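Local coordinates for glycoside hydrolase (Streptococcus pneumoniae serotype 4, PDB 6ORH), which acts as a family 29 glycoside hydrolase, probably an alpha-L-fucosidase that takes part in degrading fucosylated host carbohydrate antigens, at residues A17-E22 with G289-L294; I209-N214 with E255-I260; R216-D221 with Y282-G287. The protein carries 2 engineered substitutions. One frame throughout, in Å; residues are numbered along the deposited sequence. Where two conformers were deposited one is given.

Interaction 1 of 3, residues A17-E22 with G289-L294. With EDO (1,2-ethanediol), chain L.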
loop_
_atom_site.group_PDB
_atom_site.type_symbol
_atom_site.label_atom_id
_atom_site.label_comp_id
_atom_site.label_asym_id
_atom_site.label_seq_id
_atom_site.Cartn_x
_atom_site.Cartn_y
_atom_site.Cartn_z
ATOM N N ALA A 17 23.185 -11.487 -4.751
ATOM C CA ALA A 17 22.825 -12.787 -5.293
ATOM C C ALA A 17 21.416 -13.168 -4.817
ATOM O O ALA A 17 20.575 -13.695 -5.570
ATOM C CB ALA A 17 23.899 -13.798 -4.930
ATOM N N TYR A 18 21.148 -12.914 -3.530
ATOM C CA TYR A 18 19.829 -13.231 -3.009
ATOM C C TYR A 18 18.753 -12.382 -3.696
ATOM O O TYR A 18 17.673 -12.908 -4.021
ATOM C CB TYR A 18 19.815 -12.999 -1.491
ATOM C CG TYR A 18 18.587 -13.446 -0.731
ATOM C CD1 TYR A 18 17.659 -14.351 -1.257
ATOM C CD2 TYR A 18 18.386 -12.995 0.576
ATOM C CE1 TYR A 18 16.560 -14.759 -0.520
ATOM C CE2 TYR A 18 17.310 -13.425 1.330
ATOM C CZ TYR A 18 16.403 -14.325 0.790
ATOM O OH TYR A 18 15.374 -14.757 1.565
ATOM N N LEU A 19 19.023 -11.068 -3.888
ATOM C CA LEU A 19 18.049 -10.206 -4.539
ATOM C C LEU A 19 17.732 -10.744 -5.937
ATOM O O LEU A 19 16.581 -10.719 -6.362
ATOM C CB LEU A 19 18.594 -8.767 -4.587
ATOM C CG LEU A 19 18.571 -8.110 -3.196
ATOM C CD1 LEU A 19 19.413 -6.838 -3.218
ATOM C CD2 LEU A 19 17.137 -7.773 -2.833
ATOM N N GLY A 20 18.775 -11.218 -6.613
ATOM C CA GLY A 20 18.633 -11.789 -7.951
ATOM C C GLY A 20 17.793 -13.073 -7.962
ATOM O O GLY A 20 17.011 -13.335 -8.895
ATOM N N ASP A 21 17.938 -13.880 -6.919
ATOM C CA ASP A 21 17.255 -15.168 -6.817
ATOM C C ASP A 21 15.763 -15.021 -6.506
ATOM O O ASP A 21 14.981 -15.865 -6.932
ATOM C CB ASP A 21 17.938 -16.059 -5.772
ATOM C CG ASP A 21 19.224 -16.707 -6.286
ATOM O OD1 ASP A 21 19.481 -16.640 -7.518
ATOM O OD2 ASP A 21 19.964 -17.223 -5.461
ATOM N N GLU A 22 15.387 -14.025 -5.675
ATOM C CA GLU A 22 14.002 -13.612 -5.461
ATOM C C GLU A 22 13.186 -14.512 -4.528
ATOM O O GLU A 22 12.384 -13.992 -3.737
ATOM C CB GLU A 22 13.222 -13.422 -6.775
ATOM C CG GLU A 22 13.867 -12.420 -7.716
ATOM C CD GLU A 22 13.063 -12.194 -9.000
ATOM O OE1 GLU A 22 12.352 -13.129 -9.416
ATOM O OE2 GLU A 22 13.242 -11.143 -9.606
ATOM N N GLY A 289 11.147 -5.138 -4.545
ATOM C CA GLY A 289 12.605 -5.162 -4.512
ATOM C C GLY A 289 13.168 -5.984 -3.347
ATOM O O GLY A 289 14.343 -5.833 -3.016
ATOM N N THR A 290 12.377 -6.912 -2.809
ATOM C CA THR A 290 12.943 -7.735 -1.736
ATOM C C THR A 290 12.519 -9.195 -1.914
ATOM O O THR A 290 11.466 -9.464 -2.475
ATOM C CB THR A 290 12.543 -7.154 -0.370
ATOM O OG1 THR A 290 13.514 -7.569 0.601
ATOM C CG2 THR A 290 11.165 -7.577 0.082
ATOM N N PRO A 291 13.286 -10.173 -1.382
ATOM C CA PRO A 291 12.911 -11.571 -1.536
ATOM C C PRO A 291 11.690 -11.973 -0.726
ATOM O O PRO A 291 11.410 -11.446 0.356
ATOM C CB PRO A 291 14.143 -12.361 -1.051
ATOM C CG PRO A 291 15.282 -11.361 -1.121
ATOM C CD PRO A 291 14.626 -10.035 -0.786
ATOM N N LEU A 292 10.968 -12.954 -1.309
ATOM C CA LEU A 292 9.862 -13.614 -0.646
ATOM C C LEU A 292 10.372 -14.929 -0.080
ATOM O O LEU A 292 10.995 -15.671 -0.850
ATOM C CB LEU A 292 8.759 -13.845 -1.690
ATOM C CG LEU A 292 7.601 -14.715 -1.194
ATOM C CD1 LEU A 292 6.903 -14.033 -0.027
ATOM C CD2 LEU A 292 6.607 -14.990 -2.329
ATOM N N LEU A 293 10.198 -15.101 1.249
ATOM C CA LEU A 293 10.529 -16.348 1.936
ATOM C C LEU A 293 9.219 -16.997 2.371
ATOM O O LEU A 293 8.603 -16.589 3.358
ATOM C CB LEU A 293 11.469 -16.028 3.113
ATOM C CG LEU A 293 11.755 -17.193 4.076
ATOM C CD1 LEU A 293 12.407 -18.375 3.357
ATOM C CD2 LEU A 293 12.635 -16.712 5.231
ATOM N N LEU A 294 8.791 -17.993 1.563
ATOM C CA LEU A 294 7.467 -18.586 1.719
ATOM C C LEU A 294 7.599 -19.914 2.450
ATOM O O LEU A 294 8.332 -20.778 2.006
ATOM C CB LEU A 294 6.836 -18.798 0.338
ATOM C CG LEU A 294 5.425 -19.389 0.353
ATOM C CD1 LEU A 294 4.415 -18.415 0.975
ATOM C CD2 LEU A 294 5.018 -19.756 -1.084
HETATM C C1 EDO L . 14.440 -9.007 -4.855
HETATM O O1 EDO L . 14.615 -10.350 -4.557
HETATM C C2 EDO L . 13.364 -9.052 -5.847
HETATM O O2 EDO L . 12.945 -7.840 -6.215
#

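Interaction 2 of 3, residues I209-N214 with E255-I260. With GAL (beta-D-galactopyranose), chain C.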
loop_
_atom_site.group_PDB
_atom_site.type_symbol
_atom_site.label_atom_id
_atom_site.label_comp_id
_atom_site.label_asym_id
_atom_site.label_seq_id
_atom_site.Cartn_x
_atom_site.Cartn_y
_atom_site.Cartn_z
ATOM N N ILE A 209 20.659 -9.337 6.687
ATOM C CA ILE A 209 19.216 -9.470 6.501
ATOM C C ILE A 209 18.490 -8.984 7.759
ATOM O O ILE A 209 18.893 -9.343 8.852
ATOM C CB ILE A 209 18.827 -10.921 6.170
ATOM C CG1 ILE A 209 19.655 -11.467 4.992
ATOM C CG2 ILE A 209 17.312 -11.012 5.884
ATOM C CD1 ILE A 209 19.284 -12.875 4.562
ATOM N N ARG A 210 17.413 -8.196 7.591
ATOM C CA ARG A 210 16.536 -7.822 8.694
ATOM C C ARG A 210 15.135 -8.374 8.424
ATOM O O ARG A 210 14.788 -8.735 7.293
ATOM C CB ARG A 210 16.445 -6.284 8.814
ATOM C CG ARG A 210 15.672 -5.604 7.674
ATOM C CD ARG A 210 15.583 -4.108 7.977
ATOM N NE ARG A 210 14.718 -3.452 6.982
ATOM C CZ ARG A 210 15.132 -3.076 5.780
ATOM N NH1 ARG A 210 16.397 -3.279 5.419
ATOM N NH2 ARG A 210 14.249 -2.514 4.942
ATOM N N TRP A 211 14.321 -8.400 9.480
ATOM C CA TRP A 211 12.916 -8.685 9.307
ATOM C C TRP A 211 12.212 -7.495 8.655
ATOM O O TRP A 211 12.569 -6.361 8.954
ATOM C CB TRP A 211 12.363 -8.969 10.702
ATOM C CG TRP A 211 10.958 -9.472 10.614
ATOM C CD1 TRP A 211 10.407 -10.285 9.667
ATOM C CD2 TRP A 211 9.916 -9.155 11.544
ATOM N NE1 TRP A 211 9.082 -10.501 9.940
ATOM C CE2 TRP A 211 8.755 -9.824 11.086
ATOM C CE3 TRP A 211 9.857 -8.394 12.712
ATOM C CZ2 TRP A 211 7.541 -9.762 11.780
ATOM C CZ3 TRP A 211 8.654 -8.337 13.402
ATOM C CH2 TRP A 211 7.518 -8.993 12.926
ATOM N N ILE A 212 11.233 -7.758 7.765
ATOM C CA ILE A 212 10.463 -6.687 7.133
ATOM C C ILE A 212 9.443 -6.078 8.104
ATOM O O ILE A 212 8.870 -5.022 7.808
ATOM C CB ILE A 212 9.781 -7.164 5.836
ATOM C CG1 ILE A 212 9.310 -6.003 4.947
ATOM C CG2 ILE A 212 8.613 -8.101 6.149
ATOM C CD1 ILE A 212 10.462 -5.177 4.339
ATOM N N GLY A 213 9.198 -6.722 9.253
ATOM C CA GLY A 213 8.368 -6.155 10.314
ATOM C C GLY A 213 6.940 -6.701 10.330
ATOM O O GLY A 213 6.117 -6.288 11.165
ATOM N N ASN A 214 6.659 -7.660 9.438
ATOM C CA ASN A 214 5.373 -8.347 9.472
ATOM C C ASN A 214 5.556 -9.754 8.903
ATOM O O ASN A 214 6.575 -10.039 8.298
ATOM C CB ASN A 214 4.274 -7.590 8.713
ATOM C CG ASN A 214 4.553 -7.503 7.231
ATOM O OD1 ASN A 214 4.340 -8.464 6.487
ATOM N ND2 ASN A 214 5.041 -6.352 6.775
ATOM N N GLU A 255 13.832 -8.981 4.473
ATOM C CA GLU A 255 13.305 -10.248 3.956
ATOM C C GLU A 255 11.825 -10.380 4.326
ATOM O O GLU A 255 11.451 -10.202 5.480
ATOM C CB GLU A 255 14.113 -11.366 4.621
ATOM C CG GLU A 255 13.868 -12.737 4.028
ATOM C CD GLU A 255 14.751 -13.751 4.732
ATOM O OE1 GLU A 255 14.506 -13.969 5.924
ATOM O OE2 GLU A 255 15.661 -14.315 4.086
ATOM N N ALA A 256 10.976 -10.746 3.344
ATOM C CA ALA A 256 9.533 -10.833 3.584
ATOM C C ALA A 256 9.135 -12.290 3.776
ATOM O O ALA A 256 8.920 -12.980 2.783
ATOM C CB ALA A 256 8.802 -10.242 2.397
ATOM N N ASP A 257 9.034 -12.722 5.040
ATOM C CA ASP A 257 8.681 -14.103 5.340
ATOM C C ASP A 257 7.185 -14.217 5.575
ATOM O O ASP A 257 6.580 -13.371 6.224
ATOM C CB ASP A 257 9.456 -14.602 6.571
ATOM C CG ASP A 257 9.200 -13.815 7.859
ATOM O OD1 ASP A 257 9.111 -12.548 7.802
ATOM O OD2 ASP A 257 9.084 -14.443 8.919
ATOM N N VAL A 258 6.601 -15.324 5.105
ATOM C CA VAL A 258 5.164 -15.488 5.255
ATOM C C VAL A 258 4.890 -16.963 5.042
ATOM O O VAL A 258 5.549 -17.586 4.204
ATOM C CB VAL A 258 4.393 -14.601 4.251
ATOM C CG1 VAL A 258 4.851 -14.824 2.805
ATOM C CG2 VAL A 258 2.879 -14.819 4.356
ATOM N N SER A 259 3.902 -17.470 5.775
ATOM C CA SER A 259 3.538 -18.875 5.604
ATOM C C SER A 259 2.490 -19.011 4.506
ATOM O O SER A 259 1.639 -18.131 4.329
ATOM C CB SER A 259 3.043 -19.434 6.905
ATOM O OG SER A 259 2.789 -20.850 6.772
ATOM N N ILE A 260 2.537 -20.147 3.789
ATOM C CA ILE A 260 1.479 -20.458 2.832
ATOM C C ILE A 260 0.163 -20.732 3.570
ATOM O O ILE A 260 -0.905 -20.662 2.950
ATOM C CB ILE A 260 1.872 -21.604 1.874
ATOM C CG1 ILE A 260 1.021 -21.561 0.607
ATOM C CG2 ILE A 260 1.766 -22.969 2.566
ATOM C CD1 ILE A 260 1.424 -22.610 -0.416
HETATM C C1 GAL C . 8.999 -12.126 15.073
HETATM C C2 GAL C . 10.230 -11.582 15.831
HETATM C C3 GAL C . 11.299 -11.072 14.854
HETATM C C4 GAL C . 11.530 -12.039 13.687
HETATM C C5 GAL C . 10.163 -12.371 13.073
HETATM C C6 GAL C . 10.237 -13.309 11.891
HETATM O O2 GAL C . 9.821 -10.486 16.665
HETATM O O3 GAL C . 12.536 -10.795 15.569
HETATM O O4 GAL C . 12.171 -13.268 14.134
HETATM O O5 GAL C . 9.400 -13.073 14.084
HETATM O O6 GAL C . 8.931 -13.368 11.255
HETATM O O HOH W 1 6.503 -10.707 5.579
#

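Interaction 3 of 3, residues R216-D221 with Y282-G287. With EDO (1,2-ethanediol), chain I; EDO (1,2-ethanediol), chain L.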
loop_
_atom_site.group_PDB
_atom_site.type_symbol
_atom_site.label_atom_id
_atom_site.label_comp_id
_atom_site.label_asym_id
_atom_site.label_seq_id
_atom_site.Cartn_x
_atom_site.Cartn_y
_atom_site.Cartn_z
ATOM N N ARG A 216 3.156 -10.965 6.768
ATOM C CA ARG A 216 2.123 -10.917 5.741
ATOM C C ARG A 216 2.709 -10.930 4.331
ATOM O O ARG A 216 1.969 -11.000 3.345
ATOM C CB ARG A 216 1.257 -9.664 5.915
ATOM C CG ARG A 216 0.327 -9.752 7.115
ATOM C CD ARG A 216 -0.339 -8.444 7.476
ATOM N NE ARG A 216 -0.055 -8.362 8.898
ATOM C CZ ARG A 216 0.673 -7.428 9.497
ATOM N NH1 ARG A 216 1.150 -6.394 8.821
ATOM N NH2 ARG A 216 0.861 -7.511 10.801
ATOM N N GLY A 217 4.039 -10.857 4.235
ATOM C CA GLY A 217 4.697 -10.775 2.943
ATOM C C GLY A 217 4.633 -9.368 2.345
ATOM O O GLY A 217 4.658 -9.214 1.113
ATOM N N TYR A 218 4.559 -8.355 3.226
ATOM C CA TYR A 218 4.357 -6.996 2.752
ATOM C C TYR A 218 5.576 -6.117 3.034
ATOM O O TYR A 218 5.867 -5.797 4.183
ATOM C CB TYR A 218 3.139 -6.375 3.449
ATOM C CG TYR A 218 2.841 -4.961 3.000
ATOM C CD1 TYR A 218 2.121 -4.729 1.840
ATOM C CD2 TYR A 218 3.288 -3.855 3.725
ATOM C CE1 TYR A 218 1.824 -3.444 1.414
ATOM C CE2 TYR A 218 3.005 -2.561 3.305
ATOM C CZ TYR A 218 2.284 -2.359 2.141
ATOM O OH TYR A 218 1.961 -1.115 1.666
ATOM N N ALA A 219 6.257 -5.699 1.969
ATOM C CA ALA A 219 7.283 -4.666 2.082
ATOM C C ALA A 219 6.632 -3.304 1.857
ATOM O O ALA A 219 5.694 -3.157 1.068
ATOM C CB ALA A 219 8.337 -4.884 1.025
ATOM N N GLY A 220 7.194 -2.292 2.523
ATOM C CA GLY A 220 6.651 -0.946 2.361
ATOM C C GLY A 220 7.047 -0.285 1.035
ATOM O O GLY A 220 7.913 -0.754 0.285
ATOM N N ASP A 221 6.351 0.831 0.764
ATOM C CA ASP A 221 6.787 1.775 -0.252
ATOM C C ASP A 221 6.829 3.119 0.460
ATOM O O ASP A 221 5.778 3.618 0.863
ATOM C CB ASP A 221 5.881 1.749 -1.483
ATOM C CG ASP A 221 6.466 2.481 -2.689
ATOM O OD1 ASP A 221 7.697 2.504 -2.813
ATOM O OD2 ASP A 221 5.678 2.982 -3.502
ATOM N N TYR A 282 3.326 -11.560 -3.833
ATOM C CA TYR A 282 4.444 -11.487 -4.756
ATOM C C TYR A 282 4.688 -10.037 -5.184
ATOM O O TYR A 282 5.825 -9.550 -5.136
ATOM C CB TYR A 282 4.163 -12.397 -5.957
ATOM C CG TYR A 282 5.305 -12.469 -6.934
ATOM C CD1 TYR A 282 6.464 -13.173 -6.628
ATOM C CD2 TYR A 282 5.241 -11.821 -8.158
ATOM C CE1 TYR A 282 7.517 -13.224 -7.522
ATOM C CE2 TYR A 282 6.273 -11.889 -9.079
ATOM C CZ TYR A 282 7.416 -12.602 -8.754
ATOM O OH TYR A 282 8.433 -12.697 -9.647
ATOM N N PHE A 283 3.610 -9.325 -5.556
ATOM C CA PHE A 283 3.812 -7.959 -6.023
ATOM C C PHE A 283 4.276 -7.025 -4.905
ATOM O O PHE A 283 4.870 -5.977 -5.215
ATOM C CB PHE A 283 2.541 -7.446 -6.718
ATOM C CG PHE A 283 2.470 -7.867 -8.162
ATOM C CD1 PHE A 283 3.184 -7.188 -9.142
ATOM C CD2 PHE A 283 1.671 -8.948 -8.549
ATOM C CE1 PHE A 283 3.147 -7.590 -10.469
ATOM C CE2 PHE A 283 1.622 -9.335 -9.883
ATOM C CZ PHE A 283 2.361 -8.669 -10.846
ATOM N N HIS A 284 3.962 -7.365 -3.646
ATOM C CA HIS A 284 4.327 -6.499 -2.521
ATOM C C HIS A 284 5.634 -6.922 -1.852
ATOM O O HIS A 284 6.032 -6.288 -0.859
ATOM C CB HIS A 284 3.184 -6.418 -1.503
ATOM C CG HIS A 284 2.004 -5.670 -2.040
ATOM N ND1 HIS A 284 0.959 -6.305 -2.683
ATOM C CD2 HIS A 284 1.687 -4.361 -2.024
ATOM C CE1 HIS A 284 0.054 -5.425 -3.056
ATOM N NE2 HIS A 284 0.477 -4.221 -2.666
ATOM N N SER A 285 6.332 -7.929 -2.424
ATOM C CA SER A 285 7.578 -8.400 -1.843
ATOM C C SER A 285 8.636 -8.338 -2.942
ATOM O O SER A 285 9.333 -7.342 -3.120
ATOM C CB SER A 285 7.413 -9.796 -1.177
ATOM O OG SER A 285 6.893 -10.735 -2.120
ATOM N N VAL A 286 8.640 -9.338 -3.820
ATOM C CA VAL A 286 9.542 -9.351 -4.960
ATOM C C VAL A 286 9.290 -8.109 -5.818
ATOM O O VAL A 286 10.244 -7.511 -6.323
ATOM C CB VAL A 286 9.355 -10.667 -5.757
ATOM C CG1 VAL A 286 10.091 -10.592 -7.089
ATOM C CG2 VAL A 286 9.891 -11.848 -4.922
ATOM N N GLY A 287 8.012 -7.748 -5.989
ATOM C CA GLY A 287 7.652 -6.572 -6.777
ATOM C C GLY A 287 7.991 -5.241 -6.093
ATOM O O GLY A 287 7.831 -4.203 -6.726
HETATM C C1 EDO I . -1.047 -8.588 0.423
HETATM O O1 EDO I . -0.901 -7.321 -0.192
HETATM C C2 EDO I . 0.078 -8.851 1.358
HETATM O O2 EDO I . 1.312 -8.298 0.927
HETATM C C1 EDO L . 14.440 -9.007 -4.855
HETATM O O1 EDO L . 14.615 -10.350 -4.557
HETATM C C2 EDO L . 13.364 -9.052 -5.847
HETATM O O2 EDO L . 12.945 -7.840 -6.215
#

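Interaction 1 of 3, residues A17-E22 with G289-L294
Tyr-18 and Pro-291 meet where the catalytic TIM barrel closes: helix 13-21 ends just before strand 23-27, whose parallel neighbour in the barrel sheet is strand 292-295. Apolar packing dominates. With CG anti to the backbone N (chi1 -172°), the tyrosine ring is laid across the proline, whose CG sits 3.5 Å from the ring centroid and 6° off its normal, a CH-pi contact over the face. Pro-291 CB adds a touch at Tyr-18 CE1, 3.4 Å away. Proline suits the place because its rigid ring offers C-H groups to an aromatic face while its backbone leads into the strand. Leu-19 continues the apolar patch through one methyl, CD2, which lies 4.0 Å from Pro-291 CD and also rests against the carbonyl O of Gly-289. Gly-289 has a positive phi, which a residue without CB accepts easily.

The polar ends of this group look elsewhere. Tyr-18 OH is hydrogen-bonded to Glu-255 OE2, and its ring takes a cation-pi contact from Lys-70; Glu-22 OE2 makes a salt bridge with Lys-416.

Across the segments the backbone supplies the polar link. Glu-22 leaves the helix with positive phi, turning its carbonyl toward the strand. There Leu-292 N donates to Glu-22 O at 3.0 Å, with an N-H...O angle of 157°, and Pro-291 CA adds a C-H...O contact to the same oxygen at 3.3 Å. An ethanediol, probably from the crystallisation liquor, fits beside the proline, its O1 donating to Leu-19 O at 2.7 Å.

Interaction 2 of 3, residues I209-N214 with E255-I260
Asp-257 uses its two carboxylate oxygens on different partners: OD2 receives a 2.6 Å hydrogen bond from O6 of the bound galactose, while OD1 faces Trp-211. There Trp-211 NE1 reaches Asp-257 OD1 at 3.0 Å, in the plane of the indole and at its edge; the bond is weak because its angle at hydrogen is only 124°. Ring and carboxylate planes stand 74° apart. The aspartate CG lies between its backbone N and carbonyl carbon (chi1 60°), which brings the carboxylate up to both partners.

The indole is itself layered. Galactose C5 lies 3.5 Å above its centre on one face, and the backbone N atoms of Gly-213 and Asn-214 lie over the rim of the other. A broad aromatic platform suits the C-H groups of a sugar, and the glycine, at positive phi, lets the chain turn beneath it.

Behind the pocket the two parallel barrel strands are joined by Glu-255 N donating to Arg-210 O at 3.0 Å, with a weak return bond from Ile-212 N to Glu-255 O. Ile-209 CG2 packs on Glu-255 CB at 3.5 Å, leaving that carboxylate to Tyr-18 and Trp-169.

Stacking probably sets how the galactose lies, while Asp-257 accepts from its O6 hydroxyl and Gly-172 N and Gln-215 NE2 add further hydrogen bonds to the sugar.

Interaction 3 of 3, residues R216-D221 with Y282-G287
His-284 turns its side chain toward Tyr-218 near the C-terminal end of helix 275-284, where the barrel helix meets the loop between strands 209-211 and 226-227. His-284 CB already meets the loop, 3.9 Å from Tyr-218 CD1. With CG anti to the carbonyl carbon (chi1 -69°), the imidazole then crosses the tyrosine at a slant. Its CG stays near Tyr-218 CD1, and His-284 CD2 makes the closest approach of the pair, 3.6 Å from Tyr-218 CE1. The planes differ by 30° and the centroids are 5.5 Å apart, so the rings are slid past each other and barely overlap. On its other branch ND1 is hydrogen-bonded to Glu-280 O, one turn back in the helix, which fixes the rotation of the ring. An ethanediol, probably from the crystallisation liquor, lies over one imidazole face, its O1 3.3 Å from His-284 ND1 and also near the ring carbon CE1.

The firm bond between the segments is made by the backbone: Ala-219 N donates to His-284 O at 2.9 Å with an angle of 159° at hydrogen. Ala-219 CB lies 3.3 Å from His-284 O, and a small methyl suits so close a place. Next to it Gly-217 O rests on Ser-285 CB at 3.6 Å; Gly-217 has positive phi, a turn that glycine makes readily. Ser-285 OG folds back to Ile-281 O, while Tyr-282 O accepts from both Ser-285 N and Gly-287 N.

A backbone carbonyl can only accept, so ND1 is probably a protonated nitrogen of the histidine. ND1 is thus satisfied within its own helix; the CB and CD2 side meets the tyrosine, and the backbone carbonyl of His-284 receives Ala-219 N from the loop.

In the fold
All three contacts belong to the barrel domain and all are buried, but in interaction 3, whose centre lies farthest from that of the chain, the aromatic pair is partly exposed. Interactions 1 and 2 share a sheet, since strands 250-259 and 292-295 are neighbours, with Leu-293 N bonded to Ala-256 O. Interaction 3 adjoins interaction 1 through Thr-290 N and Ser-285 O, with one ethanediol touching both, and interaction 2 through Ile-212 packed on Ala-219. The chemistry changes with place: proline and aromatic packing where the barrel closes, a carboxylate and indole turned to the sugar in the pocket, and a backbone bond between loop and helix in interaction 3.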